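Local atomic coordinates of beta-lactamase (Mycobacterium tuberculosis, PDB entry 4WHI), a protein that is probably a penicillin-binding protein of the beta-lactamase type, here its C-terminal antiparallel beta-sheet domain, whose own role is unknown. Residues A[13-16]-A[17-20]. Numbering follows the deposited sequence.
Sequences APSR and PLND
Arg16 and Asp20 form an i to i+4 salt bridge across the type I beta-turn Pro17-Asp20, in the loop before strand 23-25, the first strand of the antiparallel sheet. Arg16 NH1 donates to Asp20 OD2 at 2.5 Å, a short contact, with an N-H...O angle of 150°. The acceptor sits at the edge of the guanidinium, almost in its plane. NH1, by contrast, comes from above the carboxylate plane, 41° out of it. The two flat groups are turned well apart. A single bond, from NH1 to OD2, joins them. The side chains meet at roughly a right angle. OD2 also lies 3.4 Å from Arg16 CD, so the aliphatic part of the arginine also passes close to the acid. The chain is bent by the rotation about CG-CD (chi3 143°), away from full extension.

The backbone turn places Asp20 beside Arg16. Residues 18-20 have helical backbone angles, and Asp20 N bonds to Pro17 O at 3.0 Å, closing the beta-turn. Asp20 CG stands beside its own backbone N, which helps bring the carboxylate to the arginine. Leu18 makes a lighter contact with the incoming chain: its CD2 methyl lies 3.8 Å from Ser15 OG.

Further out, Ser15 and Leu18 both rest on Phe63 of strand 62-66, setting the turn against the sheet. The Tyr21 hydroxyl accepts a hydrogen bond from Arg16 N, and Arg102 NH1 bonds to Asp20 O, tying the turn to the C-terminal residue. The ion pair itself lies at the surface. Within it, Asp20 OD1 is 4.2 Å from Arg16 NH1, well beyond the distance of OD2.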
ATOM      1  N   ALA A  13      -1.794   4.025  15.775  1.00 23.69           N
ATOM      2  CA  ALA A  13      -3.239   3.883  15.826  1.00 22.93           C
ATOM      3  C   ALA A  13      -3.620   2.617  15.053  1.00 20.95           C
ATOM      4  O   ALA A  13      -3.004   2.315  14.038  1.00 20.97           O
ATOM      5  CB  ALA A  13      -3.903   5.104  15.220  1.00 25.18           C
ATOM      6  N   PRO A  14      -4.620   1.862  15.537  1.00 20.03           N
ATOM      7  CA  PRO A  14      -5.031   0.640  14.842  1.00 19.78           C
ATOM      8  C   PRO A  14      -5.677   0.925  13.493  1.00 18.48           C
ATOM      9  O   PRO A  14      -6.184   2.024  13.262  1.00 17.62           O
ATOM     10  CB  PRO A  14      -6.061   0.012  15.791  1.00 21.05           C
ATOM     11  CG  PRO A  14      -6.521   1.126  16.662  1.00 22.40           C
ATOM     12  CD  PRO A  14      -5.357   2.055  16.798  1.00 19.97           C
ATOM     13  N   SER A  15      -5.650  -0.065  12.614  1.00 17.18           N
ATOM     14  CA  SER A  15      -6.390   0.007  11.366  1.00 16.90           C
ATOM     15  C   SER A  15      -7.885  -0.182  11.625  1.00 15.48           C
ATOM     16  O   SER A  15      -8.295  -0.675  12.684  1.00 17.51           O
ATOM     17  CB  SER A  15      -5.894  -1.060  10.388  1.00 17.02           C
ATOM     18  OG  SER A  15      -6.250  -2.367  10.810  1.00 20.56           O
ATOM     19  N   ARG A  16      -8.688   0.225  10.650  1.00 15.22           N
ATOM     20  CA  ARG A  16     -10.094  -0.183  10.559  1.00 15.41           C
ATOM     21  C   ARG A  16     -10.165  -1.694  10.320  1.00 14.44           C
ATOM     22  O   ARG A  16      -9.160  -2.302   9.947  1.00 14.05           O
ATOM     23  CB  ARG A  16     -10.788   0.534   9.389  1.00 17.44           C
ATOM     24  CG  ARG A  16     -11.047   2.023   9.594  1.00 22.29           C
ATOM     25  CD  ARG A  16     -11.849   2.624   8.439  1.00 28.81           C
ATOM     26  NE  ARG A  16     -12.816   3.635   8.897  1.00 40.13           N
ATOM     27  CZ  ARG A  16     -14.112   3.422   9.145  1.00 49.57           C
ATOM     28  NH1 ARG A  16     -14.670   2.226   8.980  1.00 51.89           N
ATOM     29  NH2 ARG A  16     -14.873   4.431   9.562  1.00 64.70           N
ATOM     30  N   PRO A  17     -11.349  -2.310  10.522  1.00 14.46           N
ATOM     31  CA  PRO A  17     -11.540  -3.691  10.058  1.00 13.89           C
ATOM     32  C   PRO A  17     -11.054  -3.802   8.612  1.00 13.05           C
ATOM     33  O   PRO A  17     -11.329  -2.909   7.811  1.00 13.72           O
ATOM     34  CB  PRO A  17     -13.052  -3.890  10.148  1.00 15.34           C
ATOM     35  CG  PRO A  17     -13.522  -2.899  11.165  1.00 16.19           C
ATOM     36  CD  PRO A  17     -12.579  -1.736  11.099  1.00 15.97           C
ATOM     37  N   LEU A  18     -10.319  -4.860   8.285  1.00 13.07           N
ATOM     38  CA  LEU A  18      -9.601  -4.897   7.008  1.00 12.26           C
ATOM     39  C   LEU A  18     -10.522  -4.884   5.782  1.00 12.03           C
ATOM     40  O   LEU A  18     -10.134  -4.388   4.731  1.00 12.76           O
ATOM     41  CB  LEU A  18      -8.605  -6.055   6.970  1.00 12.67           C
ATOM     42  CG  LEU A  18      -7.417  -5.916   7.932  1.00 13.42           C
ATOM     43  CD1 LEU A  18      -6.494  -7.111   7.806  1.00 14.08           C
ATOM     44  CD2 LEU A  18      -6.644  -4.617   7.713  1.00 12.44           C
ATOM     45  N   ASN A  19     -11.744  -5.384   5.920  1.00 12.19           N
ATOM     46  CA  ASN A  19     -12.705  -5.322   4.815  1.00 13.84           C
ATOM     47  C   ASN A  19     -12.901  -3.899   4.293  1.00 13.97           C
ATOM     48  O   ASN A  19     -13.191  -3.708   3.117  1.00 14.72           O
ATOM     49  CB  ASN A  19     -14.060  -5.912   5.226  1.00 14.71           C
ATOM     50  CG  ASN A  19     -14.900  -4.949   6.049  1.00 16.30           C
ATOM     51  OD1 ASN A  19     -14.812  -4.897   7.281  1.00 20.77           O
ATOM     52  ND2 ASN A  19     -15.735  -4.193   5.371  1.00 13.19           N
ATOM     53  N   ASP A  20     -12.760  -2.907   5.173  1.00 13.93           N
ATOM     54  CA  ASP A  20     -12.996  -1.509   4.788  1.00 16.16           C
ATOM     55  C   ASP A  20     -12.081  -1.022   3.673  1.00 15.40           C
ATOM     56  O   ASP A  20     -12.461  -0.136   2.912  1.00 18.17           O
ATOM     57  CB  ASP A  20     -12.856  -0.574   5.992  1.00 17.55           C
ATOM     58  CG  ASP A  20     -14.086  -0.556   6.863  1.00 23.93           C
ATOM     59  OD1 ASP A  20     -15.142  -1.099   6.459  1.00 26.91           O
ATOM     60  OD2 ASP A  20     -13.994   0.021   7.966  1.00 28.75           O
TER